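Local atomic coordinates of Lmo0651 protein (Listeria monocytogenes serovar 1/2a, PDB entry 6EP3), a protein that controls expression of the Listeria agr system and mediates virulence, probably as a DNA-binding transcription factor of the GntR family. Residues B[79-82]-B[83-86]; B[155-158]-B[159-162]; B[206-209]-B[210-213]. All coordinates share one frame; numbering follows the deposited sequence.

Contact 1 of 3, residues B[79-82]-B[83-86]. With SO4 (sulfate ion), chain Q; EDO (1,2-ethanediol), chain L.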
# COMPACT_ATOMS: atom_id res chain seq x y z
N ARG B 79 13.17 5.29 -8.95
CA ARG B 79 12.10 5.04 -7.98
C ARG B 79 10.77 5.59 -8.48
O ARG B 79 9.72 4.97 -8.26
CB ARG B 79 12.47 5.64 -6.63
CG ARG B 79 13.61 4.90 -5.94
CD ARG B 79 14.04 5.61 -4.67
NE ARG B 79 15.19 4.95 -4.06
CZ ARG B 79 15.68 5.25 -2.86
NH1 ARG B 79 15.12 6.21 -2.14
NH2 ARG B 79 16.73 4.59 -2.39
N TYR B 80 10.80 6.74 -9.15
CA TYR B 80 9.59 7.27 -9.77
C TYR B 80 9.00 6.27 -10.75
O TYR B 80 7.79 6.02 -10.74
CB TYR B 80 9.90 8.60 -10.48
CG TYR B 80 8.70 9.45 -10.81
CD1 TYR B 80 8.16 10.32 -9.87
CD2 TYR B 80 8.10 9.39 -12.06
CE1 TYR B 80 7.06 11.11 -10.17
CE2 TYR B 80 7.00 10.17 -12.37
CZ TYR B 80 6.48 11.03 -11.42
OH TYR B 80 5.39 11.81 -11.73
N VAL B 81 9.85 5.66 -11.58
CA VAL B 81 9.37 4.69 -12.55
C VAL B 81 8.86 3.43 -11.86
O VAL B 81 7.90 2.81 -12.33
CB VAL B 81 10.49 4.38 -13.57
CG1 VAL B 81 10.11 3.24 -14.49
CG2 VAL B 81 10.79 5.63 -14.39
N GLN B 82 9.47 3.03 -10.74
CA GLN B 82 8.96 1.87 -9.99
C GLN B 82 7.56 2.15 -9.45
O GLN B 82 6.66 1.30 -9.54
CB GLN B 82 9.92 1.52 -8.85
CG GLN B 82 11.22 0.88 -9.32
CD GLN B 82 12.19 0.61 -8.19
OE1 GLN B 82 12.14 1.25 -7.14
NE2 GLN B 82 13.09 -0.34 -8.40
N LEU B 83 7.37 3.33 -8.85
CA LEU B 83 6.05 3.75 -8.41
C LEU B 83 5.06 3.75 -9.57
O LEU B 83 3.91 3.31 -9.42
CB LEU B 83 6.12 5.13 -7.75
CG LEU B 83 7.06 5.17 -6.55
CD1 LEU B 83 7.17 6.58 -5.97
CD2 LEU B 83 6.62 4.18 -5.48
N MET B 84 5.50 4.23 -10.74
CA MET B 84 4.59 4.28 -11.88
C MET B 84 4.26 2.89 -12.40
O MET B 84 3.13 2.66 -12.86
CB MET B 84 5.21 5.13 -12.99
CG MET B 84 4.67 6.55 -13.03
SD MET B 84 4.95 7.36 -14.61
CE MET B 84 6.71 7.09 -14.81
N GLU B 85 5.19 1.95 -12.31
CA GLU B 85 4.89 0.57 -12.67
C GLU B 85 3.83 -0.01 -11.75
O GLU B 85 2.91 -0.71 -12.19
CB GLU B 85 6.16 -0.28 -12.65
CG GLU B 85 7.18 0.11 -13.71
CD GLU B 85 8.49 -0.64 -13.56
OE1 GLU B 85 9.30 -0.61 -14.51
OE2 GLU B 85 8.71 -1.26 -12.49
N THR B 86 3.94 0.27 -10.44
CA THR B 86 2.89 -0.16 -9.52
C THR B 86 1.54 0.44 -9.92
O THR B 86 0.53 -0.28 -10.02
CB THR B 86 3.26 0.23 -8.09
OG1 THR B 86 4.48 -0.44 -7.71
CG2 THR B 86 2.14 -0.15 -7.13
S SO4 Q . 16.71 1.40 -4.51
O1 SO4 Q . 17.43 0.77 -5.61
O2 SO4 Q . 16.74 0.53 -3.34
O3 SO4 Q . 17.36 2.67 -4.19
O4 SO4 Q . 15.33 1.63 -4.90
C1 EDO L . 1.57 9.58 -13.16
O1 EDO L . 2.06 10.39 -14.24
C2 EDO L . 2.50 9.76 -11.96
O2 EDO L . 2.53 11.14 -11.60

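Contact 2 of 3, residues B[155-158]-B[159-162]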
# COMPACT_ATOMS: atom_id res chain seq x y z
N GLN B 155 -1.48 6.77 -1.42
CA GLN B 155 -0.22 6.89 -0.69
C GLN B 155 0.95 7.08 -1.65
O GLN B 155 1.86 7.88 -1.41
CB GLN B 155 -0.01 5.65 0.18
CG GLN B 155 -0.51 5.81 1.60
CD GLN B 155 0.23 6.87 2.38
OE1 GLN B 155 -0.36 7.59 3.18
NE2 GLN B 155 1.54 6.98 2.14
N ILE B 156 0.93 6.33 -2.76
CA ILE B 156 1.97 6.49 -3.79
C ILE B 156 1.97 7.91 -4.34
O ILE B 156 3.03 8.52 -4.54
CB ILE B 156 1.77 5.46 -4.91
CG1 ILE B 156 2.13 4.06 -4.44
CG2 ILE B 156 2.58 5.86 -6.14
CD1 ILE B 156 1.94 3.02 -5.52
N PHE B 157 0.78 8.45 -4.63
CA PHE B 157 0.68 9.80 -5.17
C PHE B 157 1.20 10.82 -4.17
O PHE B 157 1.87 11.79 -4.54
CB PHE B 157 -0.77 10.12 -5.53
CG PHE B 157 -1.23 9.50 -6.82
CD1 PHE B 157 -0.36 9.34 -7.88
CD2 PHE B 157 -2.55 9.11 -6.99
CE1 PHE B 157 -0.78 8.78 -9.08
CE2 PHE B 157 -2.98 8.55 -8.18
CZ PHE B 157 -2.09 8.39 -9.23
N PHE B 158 0.89 10.61 -2.89
CA PHE B 158 1.42 11.48 -1.84
C PHE B 158 2.94 11.49 -1.87
O PHE B 158 3.58 12.55 -1.84
CB PHE B 158 0.90 11.02 -0.48
CG PHE B 158 1.44 11.83 0.67
CD1 PHE B 158 2.59 11.45 1.33
CD2 PHE B 158 0.78 12.98 1.08
CE1 PHE B 158 3.08 12.19 2.38
CE2 PHE B 158 1.26 13.73 2.14
CZ PHE B 158 2.42 13.33 2.79
N GLN B 159 3.53 10.29 -1.90
CA GLN B 159 4.98 10.20 -1.90
C GLN B 159 5.59 10.86 -3.13
O GLN B 159 6.60 11.57 -3.03
CB GLN B 159 5.41 8.73 -1.80
CG GLN B 159 5.13 8.09 -0.44
CD GLN B 159 6.38 7.56 0.23
OE1 GLN B 159 7.50 7.96 -0.10
NE2 GLN B 159 6.21 6.66 1.19
N MET B 160 4.97 10.67 -4.29
CA MET B 160 5.48 11.31 -5.50
C MET B 160 5.42 12.83 -5.39
O MET B 160 6.43 13.52 -5.59
CB MET B 160 4.72 10.82 -6.73
CG MET B 160 5.32 9.56 -7.33
SD MET B 160 4.56 9.11 -8.89
CE MET B 160 2.86 9.03 -8.38
N VAL B 161 4.25 13.36 -5.02
CA VAL B 161 4.06 14.80 -4.90
C VAL B 161 5.08 15.40 -3.94
O VAL B 161 5.62 16.49 -4.19
CB VAL B 161 2.62 15.10 -4.45
CG1 VAL B 161 2.52 16.48 -3.82
CG2 VAL B 161 1.66 14.98 -5.62
N HIS B 162 5.37 14.71 -2.84
CA HIS B 162 6.20 15.34 -1.82
C HIS B 162 7.69 15.03 -1.95
O HIS B 162 8.50 15.77 -1.37
CB HIS B 162 5.71 14.95 -0.43
CG HIS B 162 4.45 15.65 -0.03
ND1 HIS B 162 4.43 16.97 0.38
CD2 HIS B 162 3.16 15.23 -0.01
CE1 HIS B 162 3.19 17.32 0.65
NE2 HIS B 162 2.40 16.29 0.43

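Contact 3 of 3, residues B[206-209]-B[210-213]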
# COMPACT_ATOMS: atom_id res chain seq x y z
N PHE B 206 1.60 5.68 -20.05
CA PHE B 206 2.58 5.44 -19.00
C PHE B 206 3.99 5.32 -19.57
O PHE B 206 4.95 5.81 -18.97
CB PHE B 206 2.20 4.19 -18.20
CG PHE B 206 1.22 4.45 -17.10
CD1 PHE B 206 1.63 4.94 -15.88
CD2 PHE B 206 -0.14 4.23 -17.30
CE1 PHE B 206 0.72 5.19 -14.86
CE2 PHE B 206 -1.05 4.48 -16.30
CZ PHE B 206 -0.62 4.96 -15.08
N ALA B 207 4.13 4.70 -20.75
CA ALA B 207 5.45 4.58 -21.35
C ALA B 207 6.02 5.94 -21.72
O ALA B 207 7.21 6.22 -21.47
CB ALA B 207 5.38 3.68 -22.59
N GLU B 208 5.19 6.81 -22.28
CA GLU B 208 5.68 8.14 -22.64
C GLU B 208 6.01 8.95 -21.40
O GLU B 208 7.02 9.67 -21.37
CB GLU B 208 4.65 8.86 -23.51
CG GLU B 208 5.05 10.28 -23.89
CD GLU B 208 6.34 10.33 -24.67
OE1 GLU B 208 6.62 9.38 -25.44
OE2 GLU B 208 7.09 11.32 -24.52
N LEU B 209 5.21 8.82 -20.34
CA LEU B 209 5.53 9.57 -19.13
C LEU B 209 6.77 9.01 -18.43
O LEU B 209 7.51 9.77 -17.79
CB LEU B 209 4.34 9.59 -18.17
CG LEU B 209 3.10 10.31 -18.72
CD1 LEU B 209 1.89 10.06 -17.84
CD2 LEU B 209 3.39 11.80 -18.84
N THR B 210 7.05 7.72 -18.59
CA THR B 210 8.29 7.15 -18.08
C THR B 210 9.49 7.70 -18.84
O THR B 210 10.51 8.07 -18.24
CB THR B 210 8.24 5.62 -18.20
OG1 THR B 210 7.19 5.10 -17.37
CG2 THR B 210 9.57 5.00 -17.79
N ILE B 211 9.38 7.75 -20.17
CA ILE B 211 10.42 8.36 -20.98
C ILE B 211 10.67 9.79 -20.52
O ILE B 211 11.82 10.22 -20.34
CB ILE B 211 10.06 8.31 -22.47
CG1 ILE B 211 10.44 6.95 -23.06
CG2 ILE B 211 10.76 9.42 -23.23
CD1 ILE B 211 11.93 6.78 -23.25
N GLN B 212 9.60 10.55 -20.29
CA GLN B 212 9.78 11.93 -19.86
C GLN B 212 10.37 12.02 -18.46
O GLN B 212 11.15 12.93 -18.18
CB GLN B 212 8.46 12.69 -19.95
CG GLN B 212 7.98 12.94 -21.37
CD GLN B 212 9.05 13.56 -22.24
OE1 GLN B 212 9.82 14.42 -21.80
NE2 GLN B 212 9.10 13.14 -23.50
N ALA B 213 10.02 11.08 -17.58
CA ALA B 213 10.63 11.06 -16.25
C ALA B 213 12.13 10.85 -16.35
O ALA B 213 12.90 11.45 -15.58
CB ALA B 213 9.99 9.96 -15.39

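Contact 1 of 3, residues B[79-82]-B[83-86]
Tyr80 and Met84, one turn apart on helix 77-101 of the all-helical FCD domain, form a Met-aromatic contact. The methyl does the touching: Met84 CE lies 3.8 Å from Tyr80 CD2, while Met84 SD stands 5.2 Å from the ring centroid, 61° off its normal, an oblique approach. Tyr80 CG runs anti to its backbone N (chi1 -163°), which carries the ring up to that methyl, and the bend of Met84 at chi3 folds CE back to meet it. At the far end of the ring, Tyr80 OH accepts a hydrogen bond from an ethanediol that His133 and His134 also hold. Beneath the side chains run the i to i+4 backbone bonds, among them Leu83 N to Arg79 O at 2.9 Å. Glu85 OE2 forms a salt bridge with Lys97 of the second subunit, and Thr86 OG1 is bonded to Gln149 of that subunit, so this helix helps form the dimer interface. Near the helix start, Arg79 reaches Asp72 and the carbonyl of Ile74 and grips a sulfate, like the ethanediol probably from the crystallisation liquor, at the edge of its guanidinium. There Arg79 NH2 lies 2.7 Å from sulfate O3, with Arg79 NE sharing the same oxygen at 3.2 Å.

Contact 2 of 3, residues B[155-158]-B[159-162]
The Phe158 ring carries the imidazole of His162 over one face, one turn further along helix 147-163 of the FCD helical bundle. His162 CD2 sits above the plane, offset toward the rim, and comes within 3.2 Å of Phe158 CE2. The two planes make an angle of 46° with centroids 4.3 Å apart, so the pair is oblique, neither a parallel stack nor an edge-to-face one. A chi1 of 178° lays the Phe158 ring out beside its carbonyl carbon, up the helix and over the following turn. Val161 CG1 lies over one face of the imidazole, 4.1 Å above its plane.

The Phe157 ring is met differently, at its edge: the methyl of Met160 lies near the ring plane, with Met160 CE 3.3 Å from Phe157 CD1. This ring also stacks with His134 of helix 126-142. Ile156 runs alongside Met160, and its CG2 is 3.9 Å from Met160 CE. The terminal SD-CE bond of Met160 turns back (chi3 -55°) and brings that one methyl to both neighbours.

These groups divide the helix into two sides. Ile156, Phe157 and Met160 turn into the bundle against helix 77-101, where Met160 packs on Tyr80 and Ile87, while Phe157 also packs on helix 126-142. Phe158 and His162 instead face the winged helix-turn-helix domain of the GntR type, which probably binds DNA: Phe158 touches Tyr13, Gln57 and Ile59, and His162 touches Leu17 and Lys21 of helix 8-21. The pair is therefore part of the seam between that domain and the FCD domain, in this family the effector-binding one. Regular i to i+4 bonds support both sides, including Val161 N to Phe157 O at 2.9 Å.

Contact 3 of 3, residues B[206-209]-B[210-213]
Phe206 O is gripped by two donors of Thr210 on helix 195-219, which packs on helices 77-101 and 173-192 of the FCD helical bundle: the hydroxyl and the backbone amide of the same residue. Thr210 OG1 stands 2.8 Å from Phe206 O, above the carbonyl plane, and Thr210 N comes to the same oxygen from the opposite face at 2.9 Å. The hydroxyl lies beside its own backbone N (chi1 -63°), which turns it back over the preceding turn. This intrahelical side-chain-to-backbone bond doubles the normal i to i+4 one; the threonine methyl packs on Val81, and Met84 also lies against the side chain.

On another side of the helix, Glu208 and Gln212 are joined through their side-chain ends. Glu208 packs on Trp178, and Gln212 on Ile175 and Met169; Gln212 OE1 accepts a hydrogen bond from Arg215, which would fix which end of the amide faces the acid. The carboxylate and amide planes are turned 33° against each other, and the donor nitrogen meets the oxygen almost along its C-O axis. The bond is nearly straight: Gln212 NE2 lies 2.9 Å from Glu208 OE2, at an N-H...O angle of 172°.

In the fold
Contact 1 bridges the other two and touches both, its centre about 11 Å from each. With contact 2 the closest approach is Tyr80 CE1 to Met160 SD, 3.5 Å, with Thr86 CG2 to Ile156 CD1 at 3.6 Å nearby. With contact 3, Met84 CE comes within 3.3 Å of Thr210 OG1. Contacts 2 and 3 do not meet: their nearest atoms are about 7 Å apart and their centres about 17 Å. Helix 77-101 packs on both helices 147-163 and 195-219 here. Contact 1 also reaches the second subunit, and contact 2 the winged helix-turn-helix domain. An ethanediol bound by Tyr80, His133 and His134, probably from the crystallisation liquor, may mark a pocket, but no ligand role follows.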